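Local coordinates for protein predicted phosphatase, HAD family (Clostridium acetobutylicum, PDB 3MC1) that is predicted to be a phosphatase of the haloacid dehalogenase family, though its substrate is not established, at residues V26-S29 and L30-D34; T65-V68 and A69-Y73; S18-G21 and I22-V26. All coordinates share one frame; numbering follows the deposited sequence.

Interaction 1: residues V26-S29 and L30-D34; sequences VKYS and LNKFD
The ring of Phe33 meets Ser29 at its edge, where Ser29 OG lies in the ring plane, 3.9 Å from Phe33 CE2, while Ser29 O approaches the same ring obliquely. The other aromatic group, the ring of Tyr28, has the end of Lys32 set obliquely against its phenol end: Lys32 CE is 3.4 Å from Tyr28 CZ, and Lys32 NZ donates a hydrogen bond of 2.7 Å to Tyr28 OH. Bends at chi2 (-59°) and chi4 (62°) fold the lysine back over one turn to that hydroxyl. Lys32 also makes a cation-pi contact with Tyr72 of helix 63-81. On another side of the helix Val26 and Leu30 run side by side, with Val26 CG1 3.7 Å from Leu30 CD1, and both also pack on Phe55 of helix 51-59. Ser29 OG is satisfied by the backbone oxygen of Ala69, and Lys27 NZ by that of Val37.

The backbone records the helix coming to its end. Leu30 N bonds to Val26 O, and Asn31 N follows to Lys27 O at 2.9 Å. Lys32 N turns instead to Ser29 O, three residues back, at 3.1 Å; the donor stands well above the carbonyl plane, and the N-H...O angle falls to 138°. The chain from Asn31 to Asp34 forms a type I turn, and Asp34, with positive phi, is the C-prime residue of a Schellman motif (Ile35 N to Leu30 O, Asp34 N to Asn31 O, the latter weak) that ends helix 19-31.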
loop_
_atom_site.group_PDB
_atom_site.type_symbol
_atom_site.label_atom_id
_atom_site.label_comp_id
_atom_site.label_asym_id
_atom_site.label_seq_id
_atom_site.Cartn_x
_atom_site.Cartn_y
_atom_site.Cartn_z
ATOM N N VAL A 26 9.228 2.852 12.823
ATOM C CA VAL A 26 10.570 2.629 12.300
ATOM C C VAL A 26 11.587 3.303 13.230
ATOM O O VAL A 26 12.609 2.711 13.566
ATOM C CB VAL A 26 10.713 3.211 10.878
ATOM C CG1 VAL A 26 12.141 3.006 10.361
ATOM C CG2 VAL A 26 9.701 2.541 9.956
ATOM N N LYS A 27 11.298 4.534 13.647
ATOM C CA LYS A 27 12.199 5.256 14.542
ATOM C C LYS A 27 12.347 4.489 15.848
ATOM O O LYS A 27 13.447 4.390 16.398
ATOM C CB LYS A 27 11.678 6.667 14.832
ATOM C CG LYS A 27 12.555 7.435 15.813
ATOM C CD LYS A 27 11.853 8.677 16.342
ATOM C CE LYS A 27 12.292 9.939 15.619
ATOM N NZ LYS A 27 13.669 10.360 16.023
ATOM N N TYR A 28 11.235 3.950 16.345
ATOM C CA TYR A 28 11.255 3.178 17.585
ATOM C C TYR A 28 12.158 1.962 17.417
ATOM O O TYR A 28 12.914 1.605 18.323
ATOM C CB TYR A 28 9.850 2.695 17.954
ATOM C CG TYR A 28 9.868 1.658 19.050
ATOM C CD1 TYR A 28 10.044 2.031 20.383
ATOM C CD2 TYR A 28 9.767 0.297 18.755
ATOM C CE1 TYR A 28 10.126 1.078 21.396
ATOM C CE2 TYR A 28 9.846 -0.669 19.761
ATOM C CZ TYR A 28 10.029 -0.266 21.079
ATOM O OH TYR A 28 10.136 -1.203 22.082
ATOM N N SER A 29 12.058 1.322 16.254
ATOM C CA SER A 29 12.857 0.141 15.949
ATOM C C SER A 29 14.342 0.465 15.779
ATOM O O SER A 29 15.202 -0.213 16.341
ATOM C CB SER A 29 12.341 -0.525 14.671
ATOM O OG SER A 29 13.152 -1.629 14.319
ATOM N N LEU A 30 14.633 1.500 14.998
ATOM C CA LEU A 30 16.013 1.896 14.740
ATOM C C LEU A 30 16.724 2.337 16.014
ATOM O O LEU A 30 17.902 2.032 16.207
ATOM C CB LEU A 30 16.056 3.025 13.708
ATOM C CG LEU A 30 15.566 2.680 12.298
ATOM C CD1 LEU A 30 15.536 3.938 11.451
ATOM C CD2 LEU A 30 16.475 1.632 11.672
ATOM N N ASN A 31 16.005 3.054 16.873
ATOM C CA ASN A 31 16.569 3.533 18.133
ATOM C C ASN A 31 17.022 2.374 19.017
ATOM O O ASN A 31 17.887 2.548 19.873
ATOM C CB ASN A 31 15.546 4.390 18.883
ATOM C CG ASN A 31 15.362 5.758 18.251
ATOM O OD1 ASN A 31 15.897 6.034 17.175
ATOM N ND2 ASN A 31 14.599 6.619 18.913
ATOM N N LYS A 32 16.430 1.200 18.808
ATOM C CA LYS A 32 16.800 0.011 19.567
ATOM C C LYS A 32 18.163 -0.485 19.084
ATOM O O LYS A 32 18.805 -1.302 19.734
ATOM C CB LYS A 32 15.764 -1.100 19.369
ATOM C CG LYS A 32 14.422 -0.839 20.014
ATOM C CD LYS A 32 14.581 -0.639 21.510
ATOM C CE LYS A 32 13.247 -0.723 22.210
ATOM N NZ LYS A 32 12.664 -2.074 22.014
ATOM N N PHE A 33 18.584 0.008 17.925
ATOM C CA PHE A 33 19.868 -0.370 17.349
ATOM C C PHE A 33 20.813 0.805 17.547
ATOM O O PHE A 33 21.888 0.875 16.943
ATOM C CB PHE A 33 19.704 -0.675 15.857
ATOM C CG PHE A 33 18.893 -1.909 15.580
ATOM C CD1 PHE A 33 19.433 -3.172 15.785
ATOM C CD2 PHE A 33 17.579 -1.809 15.132
ATOM C CE1 PHE A 33 18.673 -4.320 15.545
ATOM C CE2 PHE A 33 16.818 -2.950 14.892
ATOM C CZ PHE A 33 17.364 -4.207 15.099
ATOM N N ASP A 34 20.387 1.719 18.415
ATOM C CA ASP A 34 21.139 2.923 18.733
ATOM C C ASP A 34 21.310 3.805 17.505
ATOM O O ASP A 34 22.244 4.602 17.412
ATOM C CB ASP A 34 22.494 2.560 19.345
ATOM C CG ASP A 34 22.353 1.874 20.699
ATOM O OD1 ASP A 34 21.993 0.677 20.741
ATOM O OD2 ASP A 34 22.589 2.541 21.728
#

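Interaction 2: residues T65-V68 and A69-Y73; sequences TATV and AIDYY
Regular helical bonds of 2.8 to 3.2 Å join the four residues 65-68 to the next turn, from Ala69 N to Thr65 O, Ile70 N to Ala66 O, Asp71 N to Thr67 O and Tyr72 N to Val68 O. The main side-chain contact joins Val68 and Tyr72, which lie side by side and point the same way. With CG1 anti to the backbone N (chi1 171°), Val68 directs that methyl forward to the phenol end of the tyrosine, 3.6 Å from Tyr72 CE2 and only slightly farther from CZ and OH. Val68 O sits over one face of the same ring, displaced toward its rim, so valine methyl and carbonyl oxygen both meet the ring within a single turn.

Ile70 lays its CG1 3.1 Å from Ala66 O, packing the start of its side chain against the preceding turn. Asp71 OD2 comes to 3.2 Å from Thr67 O; both are acceptors, so the pair is not bonded and may be mildly unfavourable. Thr67 OG1 is hydrogen-bonded to Glu63 O, one turn earlier.

Around this part of helix 63-81, Ala66 touches Met56 and Ala69 touches Phe55, both of helix 51-59. Tyr72 rests on Ser29 of helix 19-31, while Tyr73 reaches Ile22, Ser25 and Val26 of that helix. The segment thus packs against both neighbours, in a helical cluster consistent with the cap that many HAD hydrolases insert after the first strand.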
loop_
_atom_site.group_PDB
_atom_site.type_symbol
_atom_site.label_atom_id
_atom_site.label_comp_id
_atom_site.label_asym_id
_atom_site.label_seq_id
_atom_site.Cartn_x
_atom_site.Cartn_y
_atom_site.Cartn_z
ATOM N N THR A 65 18.603 -9.905 10.895
ATOM C CA THR A 65 18.619 -8.642 11.629
ATOM C C THR A 65 17.421 -7.774 11.247
ATOM O O THR A 65 16.853 -7.072 12.089
ATOM C CB THR A 65 19.901 -7.836 11.354
ATOM O OG1 THR A 65 21.048 -8.637 11.655
ATOM C CG2 THR A 65 19.933 -6.591 12.225
ATOM N N ALA A 66 17.048 -7.820 9.971
ATOM C CA ALA A 66 15.910 -7.049 9.489
ATOM C C ALA A 66 14.653 -7.614 10.137
ATOM O O ALA A 66 13.713 -6.882 10.452
ATOM C CB ALA A 66 15.815 -7.139 7.967
ATOM N N THR A 67 14.649 -8.924 10.345
ATOM C CA THR A 67 13.511 -9.586 10.962
ATOM C C THR A 67 13.344 -9.139 12.410
ATOM O O THR A 67 12.223 -9.015 12.906
ATOM C CB THR A 67 13.673 -11.107 10.916
ATOM O OG1 THR A 67 13.708 -11.533 9.551
ATOM C CG2 THR A 67 12.512 -11.787 11.622
ATOM N N VAL A 68 14.466 -8.896 13.081
ATOM C CA VAL A 68 14.431 -8.449 14.470
ATOM C C VAL A 68 13.877 -7.036 14.488
ATOM O O VAL A 68 13.031 -6.696 15.322
ATOM C CB VAL A 68 15.845 -8.445 15.104
ATOM C CG1 VAL A 68 15.802 -7.769 16.475
ATOM C CG2 VAL A 68 16.354 -9.869 15.239
ATOM N N ALA A 69 14.368 -6.225 13.552
ATOM C CA ALA A 69 13.944 -4.843 13.411
ATOM C C ALA A 69 12.442 -4.760 13.127
ATOM O O ALA A 69 11.758 -3.858 13.615
ATOM C CB ALA A 69 14.723 -4.177 12.287
ATOM N N ILE A 70 11.938 -5.700 12.331
ATOM C CA ILE A 70 10.517 -5.721 11.994
ATOM C C ILE A 70 9.701 -5.990 13.254
ATOM O O ILE A 70 8.646 -5.394 13.458
ATOM C CB ILE A 70 10.222 -6.802 10.918
ATOM C CG1 ILE A 70 10.777 -6.340 9.567
ATOM C CG2 ILE A 70 8.723 -7.065 10.825
ATOM C CD1 ILE A 70 10.696 -7.394 8.452
ATOM N N ASP A 71 10.200 -6.874 14.114
ATOM C CA ASP A 71 9.492 -7.175 15.352
ATOM C C ASP A 71 9.413 -5.975 16.289
ATOM O O ASP A 71 8.374 -5.751 16.912
ATOM C CB ASP A 71 10.136 -8.364 16.065
ATOM C CG ASP A 71 9.876 -9.665 15.352
ATOM O OD1 ASP A 71 8.757 -9.824 14.819
ATOM O OD2 ASP A 71 10.771 -10.532 15.326
ATOM N N TYR A 72 10.496 -5.202 16.397
ATOM C CA TYR A 72 10.476 -4.018 17.258
ATOM C C TYR A 72 9.450 -3.039 16.697
ATOM O O TYR A 72 8.673 -2.433 17.430
ATOM C CB TYR A 72 11.835 -3.314 17.292
ATOM C CG TYR A 72 12.934 -4.066 18.000
ATOM C CD1 TYR A 72 12.677 -4.794 19.159
ATOM C CD2 TYR A 72 14.244 -4.023 17.524
ATOM C CE1 TYR A 72 13.701 -5.465 19.828
ATOM C CE2 TYR A 72 15.274 -4.686 18.181
ATOM C CZ TYR A 72 14.995 -5.408 19.331
ATOM O OH TYR A 72 16.008 -6.085 19.972
ATOM N N TYR A 73 9.487 -2.875 15.382
ATOM C CA TYR A 73 8.569 -1.995 14.680
ATOM C C TYR A 73 7.146 -2.368 15.092
ATOM O O TYR A 73 6.356 -1.509 15.485
ATOM C CB TYR A 73 8.751 -2.190 13.173
ATOM C CG TYR A 73 7.694 -1.551 12.294
ATOM C CD1 TYR A 73 7.973 -0.390 11.583
ATOM C CD2 TYR A 73 6.436 -2.150 12.119
ATOM C CE1 TYR A 73 7.038 0.160 10.709
ATOM C CE2 TYR A 73 5.488 -1.602 11.252
ATOM C CZ TYR A 73 5.800 -0.451 10.548
ATOM O OH TYR A 73 4.903 0.078 9.651
#

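Interaction 3: residues S18-G21 and I22-V26; sequences SAEG and ITKSV
Thr23 and Ser25 each direct a hydroxyl back to a carbonyl one turn earlier, doubling the backbone bond. Ala19 O accepts from Thr23 N (2.8 Å) and from Thr23 OG1 (2.7 Å), the hydroxyl coming from above the carbonyl plane. It can reach because OG1 lies between the backbone N and the carbonyl carbon (chi1 56°). Gly21 O likewise takes Ser25 N at 3.0 Å and Ser25 OG at 2.8 Å, these two from opposite faces of its plane. Gly21 is also joined to Glu84 by backbone hydrogen bonding.

Ser18 occupies the N-cap position of helix 19-31, yet its side chain makes no capping bond: Ser18 OG is hydrogen-bonded to Asp12 OD1, and Asp12 binds the sodium ion together with Asp10 and Asp167. Asp10 and Asp12 fit the HAD signature DxDx(T/V), so this helix start probably borders the active site. Ser18 O accepts the amide of Ile22, and Ile22 CD1 packs 3.5 Å from Ser18 OG.

Glu20 O receives Lys24 N, and the two extended side chains run alongside each other to a salt bridge. Lys24 NZ lies 3.0 Å from Glu20 OE2, on the anti lone pair of that oxygen; Glu84 is a second partner, long and weak.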
loop_
_atom_site.group_PDB
_atom_site.type_symbol
_atom_site.label_atom_id
_atom_site.label_comp_id
_atom_site.label_asym_id
_atom_site.label_seq_id
_atom_site.Cartn_x
_atom_site.Cartn_y
_atom_site.Cartn_z
ATOM N N SER A 18 -0.701 7.261 6.349
ATOM C CA SER A 18 -0.204 6.572 7.537
ATOM C C SER A 18 1.224 6.866 7.972
ATOM O O SER A 18 1.754 6.190 8.854
ATOM C CB SER A 18 -0.348 5.068 7.319
ATOM O OG SER A 18 -0.017 4.727 5.981
ATOM N N ALA A 19 1.840 7.869 7.361
ATOM C CA ALA A 19 3.223 8.221 7.653
ATOM C C ALA A 19 3.583 8.383 9.133
ATOM O O ALA A 19 4.611 7.870 9.577
ATOM C CB ALA A 19 3.593 9.482 6.894
ATOM N N GLU A 20 2.754 9.091 9.893
ATOM C CA GLU A 20 3.053 9.312 11.306
ATOM C C GLU A 20 3.309 8.019 12.070
ATOM O O GLU A 20 4.371 7.849 12.673
ATOM C CB GLU A 20 1.928 10.088 12.000
ATOM C CG GLU A 20 2.009 9.990 13.526
ATOM C CD GLU A 20 0.980 10.831 14.243
ATOM O OE1 GLU A 20 -0.152 10.958 13.730
ATOM O OE2 GLU A 20 1.307 11.351 15.334
ATOM N N GLY A 21 2.332 7.118 12.049
ATOM C CA GLY A 21 2.479 5.853 12.755
ATOM C C GLY A 21 3.598 4.964 12.235
ATOM O O GLY A 21 4.292 4.312 13.017
ATOM N N ILE A 22 3.768 4.915 10.915
ATOM C CA ILE A 22 4.803 4.084 10.317
ATOM C C ILE A 22 6.207 4.631 10.581
ATOM O O ILE A 22 7.095 3.881 10.966
ATOM C CB ILE A 22 4.574 3.930 8.788
ATOM C CG1 ILE A 22 3.256 3.184 8.544
ATOM C CG2 ILE A 22 5.728 3.169 8.139
ATOM C CD1 ILE A 22 2.846 3.097 7.070
ATOM N N THR A 23 6.413 5.926 10.384
ATOM C CA THR A 23 7.742 6.487 10.613
ATOM C C THR A 23 8.102 6.403 12.092
ATOM O O THR A 23 9.270 6.214 12.442
ATOM C CB THR A 23 7.854 7.951 10.119
ATOM O OG1 THR A 23 6.848 8.756 10.740
ATOM C CG2 THR A 23 7.707 8.014 8.598
ATOM N N LYS A 24 7.100 6.525 12.960
ATOM C CA LYS A 24 7.344 6.430 14.390
ATOM C C LYS A 24 7.711 4.999 14.791
ATOM O O LYS A 24 8.544 4.797 15.675
ATOM C CB LYS A 24 6.126 6.927 15.177
ATOM C CG LYS A 24 6.098 8.437 15.327
ATOM C CD LYS A 24 4.886 8.940 16.102
ATOM C CE LYS A 24 4.925 10.462 16.202
ATOM N NZ LYS A 24 3.804 11.029 17.001
ATOM N N SER A 25 7.110 4.008 14.131
ATOM C CA SER A 25 7.413 2.609 14.426
ATOM C C SER A 25 8.834 2.284 13.957
ATOM O O SER A 25 9.558 1.529 14.605
ATOM C CB SER A 25 6.404 1.674 13.736
ATOM O OG SER A 25 5.087 1.920 14.202
ATOM N N VAL A 26 9.228 2.852 12.823
ATOM C CA VAL A 26 10.570 2.629 12.300
ATOM C C VAL A 26 11.587 3.303 13.230
ATOM O O VAL A 26 12.609 2.711 13.566
ATOM C CB VAL A 26 10.713 3.211 10.878
ATOM C CG1 VAL A 26 12.141 3.006 10.361
ATOM C CG2 VAL A 26 9.701 2.541 9.956
#

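In the fold
From the N terminus, interaction 3 comes first, at the start of helix 19-31 beside the sodium site. Interaction 1 takes over at the shared Val26 and finishes that helix, so the two run in series and overlap in a single residue. Interaction 2 follows later, on helix 63-81. None closes a long loop, since each joins adjacent turns, and none nests or crosses another. Laterally, interaction 2 touches both others: Phe33 CE2 lies 3.6 Å from Ala69 CB, and Tyr73 packs against the part of the helix that holds interaction 3. Helices 19-31 and 63-81 are thus joined along their flanks, leading from the metal site near the end of strand 6-9 outward into a helical cluster, probably the HAD cap.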